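Local coordinates for projannalysin (Methanocaldococcus jannaschii, PDB 4JIX), which is the zymogen of a soluble zinc metallopeptidase of the minigluzincin type and, once activated, probably cleaves peptide bonds, at residues E7-I12 against E63-I68; K13-E18 against Y67-E72; E27-E32 against H71-F76; K34-K37 against A41-S44. The protein carries 1 engineered substitution. All blocks are in the same frame, centred on the assembly; numbering follows the deposited sequence.

Contact 1 of 4, residues E7-I12 against E63-I68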
loop_
_atom_site.group_PDB
_atom_site.type_symbol
_atom_site.label_atom_id
_atom_site.label_comp_id
_atom_site.label_asym_id
_atom_site.label_seq_id
_atom_site.Cartn_x
_atom_site.Cartn_y
_atom_site.Cartn_z
ATOM N N GLU A 7 -3.253 -18.660 -13.746
ATOM C CA GLU A 7 -3.856 -19.665 -12.871
ATOM C C GLU A 7 -5.133 -19.167 -12.182
ATOM O O GLU A 7 -5.235 -17.981 -11.843
ATOM C CB GLU A 7 -2.843 -20.105 -11.808
ATOM C CG GLU A 7 -2.455 -21.570 -11.911
ATOM C CD GLU A 7 -1.952 -22.212 -10.629
ATOM O OE1 GLU A 7 -1.342 -21.505 -9.793
ATOM O OE2 GLU A 7 -2.153 -23.439 -10.475
ATOM N N ASN A 8 -6.098 -20.095 -11.982
ATOM C CA ASN A 8 -7.394 -19.861 -11.339
ATOM C C ASN A 8 -7.233 -19.147 -10.002
ATOM O O ASN A 8 -6.487 -19.615 -9.135
ATOM C CB ASN A 8 -8.142 -21.182 -11.131
ATOM C CG ASN A 8 -9.297 -21.424 -12.075
ATOM O OD1 ASN A 8 -9.938 -20.497 -12.592
ATOM N ND2 ASN A 8 -9.627 -22.693 -12.276
ATOM N N LYS A 9 -7.899 -17.987 -9.863
ATOM C CA LYS A 9 -7.849 -17.190 -8.645
ATOM C C LYS A 9 -8.529 -17.969 -7.517
ATOM O O LYS A 9 -9.654 -18.459 -7.686
ATOM C CB LYS A 9 -8.502 -15.806 -8.862
ATOM C CG LYS A 9 -7.633 -14.624 -8.420
ATOM C CD LYS A 9 -7.980 -13.315 -9.158
ATOM C CE LYS A 9 -8.491 -12.198 -8.261
ATOM N NZ LYS A 9 -7.417 -11.555 -7.447
ATOM N N LYS A 10 -7.788 -18.174 -6.411
ATOM C CA LYS A 10 -8.276 -18.844 -5.206
ATOM C C LYS A 10 -9.375 -17.978 -4.606
ATOM O O LYS A 10 -9.226 -16.754 -4.579
ATOM C CB LYS A 10 -7.125 -19.059 -4.197
ATOM C CG LYS A 10 -7.479 -19.995 -3.036
ATOM C CD LYS A 10 -6.323 -20.202 -2.056
ATOM C CE LYS A 10 -5.386 -21.322 -2.457
ATOM N NZ LYS A 10 -4.110 -21.279 -1.692
ATOM N N ASP A 11 -10.486 -18.589 -4.182
ATOM C CA ASP A 11 -11.595 -17.866 -3.561
ATOM C C ASP A 11 -11.106 -17.203 -2.282
ATOM O O ASP A 11 -10.322 -17.802 -1.537
ATOM C CB ASP A 11 -12.769 -18.801 -3.270
ATOM C CG ASP A 11 -14.085 -18.075 -3.080
ATOM O OD1 ASP A 11 -14.280 -17.464 -2.000
ATOM O OD2 ASP A 11 -14.939 -18.151 -3.993
ATOM N N ILE A 12 -11.527 -15.953 -2.054
ATOM C CA ILE A 12 -11.122 -15.162 -0.895
ATOM C C ILE A 12 -11.392 -15.924 0.422
ATOM O O ILE A 12 -10.525 -15.925 1.289
ATOM C CB ILE A 12 -11.769 -13.743 -0.915
ATOM C CG1 ILE A 12 -11.147 -12.809 0.139
ATOM C CG2 ILE A 12 -13.308 -13.765 -0.883
ATOM C CD1 ILE A 12 -9.658 -12.392 -0.204
ATOM N N GLU A 63 -0.621 -13.766 -3.305
ATOM C CA GLU A 63 0.477 -13.462 -2.394
ATOM C C GLU A 63 0.186 -12.175 -1.575
ATOM O O GLU A 63 0.398 -12.177 -0.356
ATOM C CB GLU A 63 1.793 -13.308 -3.165
ATOM C CG GLU A 63 2.922 -12.765 -2.295
ATOM C CD GLU A 63 4.203 -12.412 -3.017
ATOM O OE1 GLU A 63 5.242 -13.025 -2.689
ATOM O OE2 GLU A 63 4.174 -11.532 -3.908
ATOM N N LEU A 64 -0.322 -11.102 -2.234
ATOM C CA LEU A 64 -0.617 -9.847 -1.519
ATOM C C LEU A 64 -1.824 -10.006 -0.624
ATOM O O LEU A 64 -1.798 -9.530 0.505
ATOM C CB LEU A 64 -0.814 -8.645 -2.472
ATOM C CG LEU A 64 0.251 -8.400 -3.560
ATOM C CD1 LEU A 64 0.018 -7.062 -4.241
ATOM C CD2 LEU A 64 1.688 -8.462 -2.998
ATOM N N LEU A 65 -2.866 -10.696 -1.097
ATOM C CA LEU A 65 -4.083 -10.917 -0.295
ATOM C C LEU A 65 -3.783 -11.749 0.952
ATOM O O LEU A 65 -4.294 -11.439 2.019
ATOM C CB LEU A 65 -5.188 -11.602 -1.127
ATOM C CG LEU A 65 -5.763 -10.778 -2.286
ATOM C CD1 LEU A 65 -6.720 -11.614 -3.120
ATOM C CD2 LEU A 65 -6.458 -9.491 -1.785
ATOM N N HIS A 66 -2.957 -12.807 0.804
ATOM C CA HIS A 66 -2.544 -13.680 1.906
ATOM C C HIS A 66 -1.817 -12.869 2.996
ATOM O O HIS A 66 -2.107 -13.037 4.177
ATOM C CB HIS A 66 -1.633 -14.814 1.381
ATOM C CG HIS A 66 -1.013 -15.641 2.468
ATOM N ND1 HIS A 66 0.214 -15.307 3.020
ATOM C CD2 HIS A 66 -1.479 -16.752 3.083
ATOM C CE1 HIS A 66 0.461 -16.231 3.935
ATOM N NE2 HIS A 66 -0.534 -17.114 4.017
ATOM N N TYR A 67 -0.865 -12.019 2.590
ATOM C CA TYR A 67 -0.069 -11.197 3.506
ATOM C C TYR A 67 -0.947 -10.221 4.305
ATOM O O TYR A 67 -0.723 -10.043 5.508
ATOM C CB TYR A 67 1.007 -10.400 2.732
ATOM C CG TYR A 67 1.964 -9.664 3.655
ATOM C CD1 TYR A 67 3.103 -10.295 4.159
ATOM C CD2 TYR A 67 1.706 -8.354 4.063
ATOM C CE1 TYR A 67 3.964 -9.638 5.040
ATOM C CE2 TYR A 67 2.564 -7.687 4.941
ATOM C CZ TYR A 67 3.695 -8.333 5.418
ATOM O OH TYR A 67 4.541 -7.693 6.293
ATOM N N ILE A 68 -1.904 -9.568 3.618
ATOM C CA ILE A 68 -2.828 -8.576 4.182
ATOM C C ILE A 68 -3.725 -9.256 5.237
ATOM O O ILE A 68 -3.863 -8.738 6.343
ATOM C CB ILE A 68 -3.659 -7.922 3.031
ATOM C CG1 ILE A 68 -2.801 -6.933 2.192
ATOM C CG2 ILE A 68 -4.930 -7.238 3.546
ATOM C CD1 ILE A 68 -3.449 -6.614 0.755
#

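Contact 2 of 4, residues K13-E18 against Y67-E72. With ZN (zinc ion), chain C.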
loop_
_atom_site.group_PDB
_atom_site.type_symbol
_atom_site.label_atom_id
_atom_site.label_comp_id
_atom_site.label_asym_id
_atom_site.label_seq_id
_atom_site.Cartn_x
_atom_site.Cartn_y
_atom_site.Cartn_z
ATOM N N LYS A 13 -12.534 -16.635 0.525
ATOM C CA LYS A 13 -12.901 -17.421 1.710
ATOM C C LYS A 13 -11.884 -18.544 1.962
ATOM O O LYS A 13 -11.551 -18.805 3.116
ATOM C CB LYS A 13 -14.329 -17.995 1.588
ATOM C CG LYS A 13 -15.410 -16.995 1.136
ATOM C CD LYS A 13 -15.659 -15.820 2.105
ATOM C CE LYS A 13 -16.302 -14.645 1.405
ATOM N NZ LYS A 13 -16.868 -13.662 2.365
ATOM N N ASP A 14 -11.348 -19.163 0.887
ATOM C CA ASP A 14 -10.333 -20.217 0.988
ATOM C C ASP A 14 -9.006 -19.660 1.503
ATOM O O ASP A 14 -8.338 -20.340 2.289
ATOM C CB ASP A 14 -10.123 -20.925 -0.363
ATOM C CG ASP A 14 -11.322 -21.703 -0.883
ATOM O OD1 ASP A 14 -11.363 -21.982 -2.105
ATOM O OD2 ASP A 14 -12.193 -22.078 -0.063
ATOM N N ILE A 15 -8.616 -18.431 1.069
ATOM C CA ILE A 15 -7.390 -17.787 1.537
ATOM C C ILE A 15 -7.516 -17.542 3.057
ATOM O O ILE A 15 -6.591 -17.859 3.816
ATOM C CB ILE A 15 -7.059 -16.469 0.762
ATOM C CG1 ILE A 15 -6.913 -16.721 -0.772
ATOM C CG2 ILE A 15 -5.803 -15.799 1.345
ATOM C CD1 ILE A 15 -6.847 -15.414 -1.669
ATOM N N VAL A 16 -8.665 -16.985 3.493
ATOM C CA VAL A 16 -8.949 -16.701 4.908
ATOM C C VAL A 16 -8.890 -18.001 5.735
ATOM O O VAL A 16 -8.177 -18.035 6.739
ATOM C CB VAL A 16 -10.298 -15.950 5.116
ATOM C CG1 VAL A 16 -10.596 -15.751 6.605
ATOM C CG2 VAL A 16 -10.290 -14.598 4.401
ATOM N N ASN A 17 -9.603 -19.065 5.299
ATOM C CA ASN A 17 -9.677 -20.330 6.034
ATOM C C ASN A 17 -8.310 -21.003 6.192
ATOM O O ASN A 17 -8.030 -21.529 7.265
ATOM C CB ASN A 17 -10.696 -21.291 5.397
ATOM C CG ASN A 17 -12.117 -20.810 5.595
ATOM O OD1 ASN A 17 -12.402 -19.973 6.447
ATOM N ND2 ASN A 17 -13.041 -21.295 4.803
ATOM N N GLU A 18 -7.448 -20.931 5.165
ATOM C CA GLU A 18 -6.098 -21.496 5.199
ATOM C C GLU A 18 -5.238 -20.808 6.280
ATOM O O GLU A 18 -4.475 -21.477 6.974
ATOM C CB GLU A 18 -5.434 -21.370 3.820
ATOM C CG GLU A 18 -5.856 -22.463 2.849
ATOM C CD GLU A 18 -5.467 -22.285 1.390
ATOM O OE1 GLU A 18 -4.764 -21.300 1.066
ATOM O OE2 GLU A 18 -5.876 -23.136 0.566
ATOM N N TYR A 67 -0.865 -12.019 2.590
ATOM C CA TYR A 67 -0.069 -11.197 3.506
ATOM C C TYR A 67 -0.947 -10.221 4.305
ATOM O O TYR A 67 -0.723 -10.043 5.508
ATOM C CB TYR A 67 1.007 -10.400 2.732
ATOM C CG TYR A 67 1.964 -9.664 3.655
ATOM C CD1 TYR A 67 3.103 -10.295 4.159
ATOM C CD2 TYR A 67 1.706 -8.354 4.063
ATOM C CE1 TYR A 67 3.964 -9.638 5.040
ATOM C CE2 TYR A 67 2.564 -7.687 4.941
ATOM C CZ TYR A 67 3.695 -8.333 5.418
ATOM O OH TYR A 67 4.541 -7.693 6.293
ATOM N N ILE A 68 -1.904 -9.568 3.618
ATOM C CA ILE A 68 -2.828 -8.576 4.182
ATOM C C ILE A 68 -3.725 -9.256 5.237
ATOM O O ILE A 68 -3.863 -8.738 6.343
ATOM C CB ILE A 68 -3.659 -7.922 3.031
ATOM C CG1 ILE A 68 -2.801 -6.933 2.192
ATOM C CG2 ILE A 68 -4.930 -7.238 3.546
ATOM C CD1 ILE A 68 -3.449 -6.614 0.755
ATOM N N ILE A 69 -4.338 -10.399 4.875
ATOM C CA ILE A 69 -5.224 -11.158 5.763
ATOM C C ILE A 69 -4.413 -11.694 6.946
ATOM O O ILE A 69 -4.899 -11.633 8.077
ATOM C CB ILE A 69 -5.972 -12.286 4.998
ATOM C CG1 ILE A 69 -6.935 -11.695 3.938
ATOM C CG2 ILE A 69 -6.740 -13.212 5.970
ATOM C CD1 ILE A 69 -7.334 -12.694 2.799
ATOM N N LEU A 70 -3.192 -12.230 6.686
ATOM C CA LEU A 70 -2.283 -12.726 7.725
ATOM C C LEU A 70 -2.009 -11.629 8.753
ATOM O O LEU A 70 -2.045 -11.906 9.948
ATOM C CB LEU A 70 -0.954 -13.214 7.119
ATOM C CG LEU A 70 0.110 -13.774 8.087
ATOM C CD1 LEU A 70 -0.337 -15.100 8.763
ATOM C CD2 LEU A 70 1.454 -13.969 7.374
ATOM N N HIS A 71 -1.754 -10.395 8.297
ATOM C CA HIS A 71 -1.514 -9.269 9.209
ATOM C C HIS A 71 -2.697 -9.099 10.187
ATOM O O HIS A 71 -2.488 -9.046 11.395
ATOM C CB HIS A 71 -1.280 -7.945 8.435
ATOM C CG HIS A 71 -0.952 -6.787 9.341
ATOM N ND1 HIS A 71 0.354 -6.394 9.565
ATOM C CD2 HIS A 71 -1.776 -6.010 10.081
ATOM C CE1 HIS A 71 0.286 -5.365 10.402
ATOM N NE2 HIS A 71 -0.979 -5.121 10.772
ATOM N N GLU A 72 -3.923 -9.006 9.661
ATOM C CA GLU A 72 -5.106 -8.798 10.517
ATOM C C GLU A 72 -5.352 -9.943 11.490
ATOM O O GLU A 72 -5.802 -9.717 12.616
ATOM C CB GLU A 72 -6.376 -8.638 9.666
ATOM C CG GLU A 72 -6.259 -7.641 8.530
ATOM C CD GLU A 72 -5.919 -6.234 8.956
ATOM O OE1 GLU A 72 -6.115 -5.894 10.143
ATOM O OE2 GLU A 72 -5.402 -5.482 8.103
HETATM ZN ZN ZN C . -1.599 -3.849 12.301
HETATM O O HOH W 1 -1.212 -2.134 11.009
#

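Contact 3 of 4, residues E27-E32 against H71-F76. With ZN (zinc ion), chain C.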
loop_
_atom_site.group_PDB
_atom_site.type_symbol
_atom_site.label_atom_id
_atom_site.label_comp_id
_atom_site.label_asym_id
_atom_site.label_seq_id
_atom_site.Cartn_x
_atom_site.Cartn_y
_atom_site.Cartn_z
ATOM N N GLU A 27 -11.768 -19.475 16.674
ATOM C CA GLU A 27 -12.853 -18.551 16.961
ATOM C C GLU A 27 -13.495 -18.197 15.642
ATOM O O GLU A 27 -12.791 -18.031 14.644
ATOM C CB GLU A 27 -12.352 -17.288 17.689
ATOM C CG GLU A 27 -12.126 -17.509 19.170
ATOM C CD GLU A 27 -11.500 -16.302 19.829
ATOM O OE1 GLU A 27 -10.268 -16.120 19.696
ATOM O OE2 GLU A 27 -12.257 -15.499 20.419
ATOM N N SER A 28 -14.819 -18.091 15.629
ATOM C CA SER A 28 -15.578 -17.731 14.435
ATOM C C SER A 28 -15.339 -16.260 14.058
ATOM O O SER A 28 -15.183 -15.419 14.943
ATOM C CB SER A 28 -17.068 -17.963 14.689
ATOM O OG SER A 28 -17.697 -18.637 13.618
ATOM N N ILE A 29 -15.274 -15.953 12.758
ATOM C CA ILE A 29 -15.127 -14.563 12.310
ATOM C C ILE A 29 -16.139 -14.273 11.198
ATOM O O ILE A 29 -16.661 -15.193 10.555
ATOM C CB ILE A 29 -13.684 -14.172 11.865
ATOM C CG1 ILE A 29 -13.196 -14.986 10.641
ATOM C CG2 ILE A 29 -12.692 -14.212 13.021
ATOM C CD1 ILE A 29 -12.090 -14.262 9.782
ATOM N N ASN A 30 -16.415 -12.993 10.993
ATOM C CA ASN A 30 -17.244 -12.516 9.899
ATOM C C ASN A 30 -16.309 -11.950 8.853
ATOM O O ASN A 30 -15.287 -11.364 9.211
ATOM C CB ASN A 30 -18.248 -11.460 10.388
ATOM C CG ASN A 30 -19.186 -12.006 11.429
ATOM O OD1 ASN A 30 -19.970 -12.921 11.167
ATOM N ND2 ASN A 30 -19.083 -11.490 12.647
ATOM N N ILE A 31 -16.620 -12.151 7.572
ATOM C CA ILE A 31 -15.818 -11.609 6.472
ATOM C C ILE A 31 -16.693 -10.627 5.703
ATOM O O ILE A 31 -17.763 -11.009 5.227
ATOM C CB ILE A 31 -15.229 -12.706 5.542
ATOM C CG1 ILE A 31 -14.469 -13.789 6.335
ATOM C CG2 ILE A 31 -14.343 -12.076 4.445
ATOM C CD1 ILE A 31 -14.329 -15.102 5.599
ATOM N N GLU A 32 -16.252 -9.365 5.605
ATOM C CA GLU A 32 -16.974 -8.322 4.877
ATOM C C GLU A 32 -16.101 -7.782 3.751
ATOM O O GLU A 32 -15.049 -7.205 4.018
ATOM C CB GLU A 32 -17.397 -7.172 5.809
ATOM C CG GLU A 32 -18.650 -7.417 6.618
ATOM C CD GLU A 32 -19.164 -6.198 7.366
ATOM O OE1 GLU A 32 -18.613 -5.089 7.177
ATOM O OE2 GLU A 32 -20.133 -6.356 8.142
ATOM N N HIS A 71 -1.754 -10.395 8.297
ATOM C CA HIS A 71 -1.514 -9.269 9.209
ATOM C C HIS A 71 -2.697 -9.099 10.187
ATOM O O HIS A 71 -2.488 -9.046 11.395
ATOM C CB HIS A 71 -1.280 -7.945 8.435
ATOM C CG HIS A 71 -0.952 -6.787 9.341
ATOM N ND1 HIS A 71 0.354 -6.394 9.565
ATOM C CD2 HIS A 71 -1.776 -6.010 10.081
ATOM C CE1 HIS A 71 0.286 -5.365 10.402
ATOM N NE2 HIS A 71 -0.979 -5.121 10.772
ATOM N N GLU A 72 -3.923 -9.006 9.661
ATOM C CA GLU A 72 -5.106 -8.798 10.517
ATOM C C GLU A 72 -5.352 -9.943 11.490
ATOM O O GLU A 72 -5.802 -9.717 12.616
ATOM C CB GLU A 72 -6.376 -8.638 9.666
ATOM C CG GLU A 72 -6.259 -7.641 8.530
ATOM C CD GLU A 72 -5.919 -6.234 8.956
ATOM O OE1 GLU A 72 -6.115 -5.894 10.143
ATOM O OE2 GLU A 72 -5.402 -5.482 8.103
ATOM N N LEU A 73 -5.141 -11.178 11.013
ATOM C CA LEU A 73 -5.450 -12.348 11.806
ATOM C C LEU A 73 -4.378 -12.625 12.856
ATOM O O LEU A 73 -4.721 -13.191 13.890
ATOM C CB LEU A 73 -5.768 -13.567 10.920
ATOM C CG LEU A 73 -7.078 -13.432 10.085
ATOM C CD1 LEU A 73 -7.375 -14.695 9.306
ATOM C CD2 LEU A 73 -8.306 -13.072 10.974
ATOM N N ILE A 74 -3.130 -12.148 12.661
ATOM C CA ILE A 74 -2.102 -12.248 13.707
ATOM C C ILE A 74 -2.576 -11.390 14.902
ATOM O O ILE A 74 -2.565 -11.884 16.029
ATOM C CB ILE A 74 -0.670 -11.871 13.222
ATOM C CG1 ILE A 74 -0.115 -12.977 12.287
ATOM C CG2 ILE A 74 0.294 -11.653 14.432
ATOM C CD1 ILE A 74 1.117 -12.540 11.502
ATOM N N HIS A 75 -3.078 -10.154 14.637
ATOM C CA HIS A 75 -3.630 -9.279 15.679
ATOM C C HIS A 75 -4.722 -10.021 16.466
ATOM O O HIS A 75 -4.729 -9.984 17.692
ATOM C CB HIS A 75 -4.238 -7.993 15.076
ATOM C CG HIS A 75 -3.242 -6.966 14.654
ATOM N ND1 HIS A 75 -2.372 -6.388 15.560
ATOM C CD2 HIS A 75 -3.040 -6.412 13.438
ATOM C CE1 HIS A 75 -1.670 -5.506 14.871
ATOM N NE2 HIS A 75 -2.035 -5.486 13.592
ATOM N N PHE A 76 -5.641 -10.684 15.749
ATOM C CA PHE A 76 -6.728 -11.415 16.376
ATOM C C PHE A 76 -6.176 -12.559 17.229
ATOM O O PHE A 76 -6.624 -12.731 18.367
ATOM C CB PHE A 76 -7.732 -11.934 15.328
ATOM C CG PHE A 76 -8.932 -12.662 15.904
ATOM C CD1 PHE A 76 -9.404 -13.834 15.317
ATOM C CD2 PHE A 76 -9.620 -12.149 17.008
ATOM C CE1 PHE A 76 -10.530 -14.488 15.829
ATOM C CE2 PHE A 76 -10.749 -12.802 17.515
ATOM C CZ PHE A 76 -11.188 -13.973 16.930
HETATM ZN ZN ZN C . -1.599 -3.849 12.301
HETATM O O HOH W 1 -1.212 -2.134 11.009
#

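Contact 4 of 4, residues K34-K37 against A41-S44. With SO4 (sulfate ion), chain F; SO4 (sulfate ion), chain E.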
loop_
_atom_site.group_PDB
_atom_site.type_symbol
_atom_site.label_atom_id
_atom_site.label_comp_id
_atom_site.label_asym_id
_atom_site.label_seq_id
_atom_site.Cartn_x
_atom_site.Cartn_y
_atom_site.Cartn_z
ATOM N N LYS A 34 -16.219 -5.133 1.016
ATOM C CA LYS A 34 -16.984 -3.955 0.623
ATOM C C LYS A 34 -16.068 -2.804 0.175
ATOM O O LYS A 34 -14.878 -2.816 0.512
ATOM C CB LYS A 34 -17.895 -3.502 1.793
ATOM C CG LYS A 34 -17.154 -3.073 3.060
ATOM C CD LYS A 34 -18.090 -2.438 4.087
ATOM C CE LYS A 34 -17.349 -1.549 5.061
ATOM N NZ LYS A 34 -16.942 -0.256 4.439
ATOM N N PRO A 35 -16.585 -1.792 -0.577
ATOM C CA PRO A 35 -15.730 -0.648 -0.911
ATOM C C PRO A 35 -15.358 0.060 0.389
ATOM O O PRO A 35 -16.204 0.223 1.265
ATOM C CB PRO A 35 -16.610 0.213 -1.835
ATOM C CG PRO A 35 -17.778 -0.655 -2.216
ATOM C CD PRO A 35 -17.966 -1.584 -1.063
ATOM N N MET A 36 -14.075 0.319 0.579
ATOM C CA MET A 36 -13.544 0.984 1.769
ATOM C C MET A 36 -12.729 2.176 1.296
ATOM O O MET A 36 -11.887 2.023 0.412
ATOM C CB MET A 36 -12.685 0.026 2.618
ATOM C CG MET A 36 -13.435 -1.157 3.228
ATOM S SD MET A 36 -12.279 -2.418 3.866
ATOM C CE MET A 36 -11.740 -1.635 5.385
ATOM N N LYS A 37 -12.997 3.355 1.854
ATOM C CA LYS A 37 -12.348 4.614 1.491
ATOM C C LYS A 37 -11.074 4.866 2.294
ATOM O O LYS A 37 -10.147 5.497 1.786
ATOM C CB LYS A 37 -13.355 5.766 1.737
ATOM C CG LYS A 37 -12.863 7.195 1.505
ATOM C CD LYS A 37 -13.900 8.206 1.997
ATOM C CE LYS A 37 -13.361 9.612 2.077
ATOM N NZ LYS A 37 -14.372 10.559 2.619
ATOM N N ALA A 41 -7.738 -2.998 4.448
ATOM C CA ALA A 41 -8.133 -4.069 5.363
ATOM C C ALA A 41 -8.165 -3.596 6.810
ATOM O O ALA A 41 -7.407 -2.716 7.211
ATOM C CB ALA A 41 -7.203 -5.269 5.234
ATOM N N SER A 42 -9.049 -4.206 7.601
ATOM C CA SER A 42 -9.170 -3.913 9.027
ATOM C C SER A 42 -9.762 -5.128 9.736
ATOM O O SER A 42 -10.265 -6.052 9.101
ATOM C CB SER A 42 -10.028 -2.670 9.279
ATOM O OG SER A 42 -11.342 -2.873 8.796
ATOM N N PHE A 43 -9.679 -5.120 11.048
ATOM C CA PHE A 43 -10.237 -6.176 11.872
ATOM C C PHE A 43 -10.866 -5.534 13.076
ATOM O O PHE A 43 -10.207 -4.757 13.774
ATOM C CB PHE A 43 -9.178 -7.215 12.284
ATOM C CG PHE A 43 -9.809 -8.369 13.020
ATOM C CD1 PHE A 43 -10.406 -9.414 12.324
ATOM C CD2 PHE A 43 -9.889 -8.369 14.411
ATOM C CE1 PHE A 43 -11.047 -10.453 13.005
ATOM C CE2 PHE A 43 -10.540 -9.404 15.089
ATOM C CZ PHE A 43 -11.116 -10.435 14.382
ATOM N N SER A 44 -12.130 -5.878 13.345
ATOM C CA SER A 44 -12.810 -5.352 14.507
ATOM C C SER A 44 -12.897 -6.427 15.580
ATOM O O SER A 44 -13.519 -7.452 15.345
ATOM C CB SER A 44 -14.201 -4.838 14.133
ATOM O OG SER A 44 -15.001 -4.677 15.297
HETATM S S SO4 F . -14.628 3.113 4.948
HETATM O O1 SO4 F . -15.404 1.912 5.251
HETATM O O2 SO4 F . -13.210 2.764 4.845
HETATM O O3 SO4 F . -14.791 4.105 6.014
HETATM O O4 SO4 F . -15.111 3.675 3.688
HETATM S S SO4 E . -17.657 -2.670 14.007
HETATM O O1 SO4 E . -17.653 -3.970 13.334
HETATM O O2 SO4 E . -17.000 -2.782 15.308
HETATM O O3 SO4 E . -16.937 -1.702 13.187
HETATM O O4 SO4 E . -19.035 -2.212 14.186
#

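Contact 1 of 4, residues E7-I12 against E63-I68
Ile-12 and Leu-65 meet through a single pair of methyls, Ile-12 CD1 standing 4.2 Å from Leu-65 CD1. The same Leu-65 methyl is approached from another direction by the end of Lys-9, whose NZ lies 4.4 Å from CD1; the two visitors subtend roughly 125° at that carbon, so its outer surface is shared between an apolar group and an ammonium group that only brushes past. No hydrogen bond crosses the contact, and the backbones stay well apart, with the CA atoms of Ile-12 and Leu-65 separated by 8.2 Å. Side chains therefore span the gap. With Ile-12 CG1 anti to the backbone N (chi1 -169°) and a turn at chi2, CD1 is carried toward the helix although the side chain of Ile-12 does not set out in that direction. The helix concerned, 62-78, is the one that carries the HExxH zinc-binding sequence of this YgjP-like peptidase further along, and the contact brings the N-terminal lead-in up to its first turn at Leu-65. Leu-65 is also covered by Ile-15, Val-56 and Phe-60, while Ile-12 has Val-57 as a further neighbour. The lead-in makes two polar links of its own: Asp-11, at the N-cap of helix 12-22, hydrogen-bonds through OD1 to Lys-13 N, and Lys-10 NZ forms salt bridges with both Glu-18 and Glu-62.

Contact 2 of 4, residues K13-E18 against Y67-E72
On the side of the HExxH helix turned from the metal, Ile-69 packs against Ile-15 and Val-16 of helix 12-22. The CA atoms of Val-16 and Ile-69 are only 6.7 Å apart, close enough for short branched side chains to meet directly. Ile-69 supplies the larger part of the contact: with CG1 anti to the carbonyl carbon (chi1 -65°) and the chain nearly straight beyond it, CD1 meets two methyls of the facing helix, which lie about 94° apart as seen from it. Ile-15 CG2 lies 3.8 Å from Ile-69 CD1, and Val-16 CG2 meets the same carbon at 3.9 Å. Val-16 CG2 also comes within 4.1 Å of Ile-69 CG2, so this one methyl touches both branches of the isoleucine. In each pair the side chains cross at about a right angle. All three residues are buried, and Leu-50 of strand 49-53 touches both Val-16 and Ile-69, extending the apolar layer to the sheet. Two residues beyond Ile-69, His-71 leaves the helix on another side, and its NE2 binds the zinc ion at 2.1 Å, with a water at 2.2 Å from the metal. His-75 and His-83 are further ligands, and Ile-112 of the second subunit packs on His-71. The pair is consistent with the backing helix and active-site helix of zincin metallopeptidases.

Contact 3 of 4, residues E27-E32 against H71-F76
The ring of Phe-76, on the zinc-binding HExxH helix, lies obliquely against Glu-27 and Ile-29 at the approach to strand 30-34. CG of Phe-76 is anti to the backbone N (chi1 -178°), which carries the ring out from the helix so that its far end meets both residues. Glu-27 CB sits 3.6 Å from Phe-76 CZ; the glutamate chain arches past this far corner of the ring, and its carboxylate returns to the same atom, OE1 also 3.6 Å from CZ. There the carboxylate is inclined to the ring plane by only 29°. Lys-79 is consistent with this placement: its ammonium group forms a salt bridge with Glu-27 OE1, makes a cation-pi contact with the Phe-76 ring and hydrogen-bonds to Phe-76 O. Phe-43 of strand 41-44 meets the same ring. Next along, Ile-29 CG2 comes to 3.6 Å from Phe-76 CE1. Were Phe-76 replaced by an alanine, a gap would probably open beside Ile-29 and Phe-43, and Lys-79 would lose its cation-pi partner. One residue before Phe-76, His-75 heads for the metal, NE2 binding the zinc ion at 2.1 Å while ND1 is held by the carbonyl of Ser-80. The other branch of Ile-29 crosses Leu-73, a turn earlier on the helix, and ends with CD1 at 4.1 Å from Leu-73 CD2.

Contact 4 of 4, residues K34-K37 against A41-S44
Met-36 and Ala-41 hold their CA atoms 8.2 Å apart, and no hydrogen bond links the loop 34-37 to strand 41-44, since strand 49-53 lies between strands 30-34 and 41-44 in the sheet. A side chain makes the connection instead. Met-36 runs out straight to SD and bends at its last torsion (chi3 76°), which brings CE to 3.7 Å from Ser-42 OG. Met-36 CE is also 4.3 Å from Ala-41 C, whereas the Ala-41 side chain points away from the loop and touches Ile-68 and Glu-72 of the HExxH helix. The Met-36 side chain also touches Arg-51 and Asn-53 of the central strand. Near the loop, a sulfate receives Lys-34 NZ on O1 at 2.8 Å and Lys-37 N on O4, also at 2.8 Å and nearly straight (169°). A second sulfate accepts a bond from Ser-44 OG to its O2, again 2.8 Å. Both ions probably come from the crystallisation liquor. The link across the segments is thus a soft van der Waals touch without directional bonds, while the polar groups beside it, an ammonium, a backbone N-H and a hydroxyl, offer places where an anion can be held.

From the N terminus, contact 1 closes the first long loop, bringing the lead-in to helix 12-22 back onto the start of helix 62-78. Contact 2 follows directly on both sides, sharing Tyr-67 and Ile-68 with contact 1 and continuing the pairing one turn further along that helix. Contact 3 sets out from the approach to strand 30-34 and ends further along the same helix, so its loop crosses that of contact 1. Contact 4, a short closure of the loop after strand 30-34 onto strand 41-44, is nested inside the other three. Residues 67-72 and 71-76 both touch residues 41-44, joining the zinc-binding helix to the sheet.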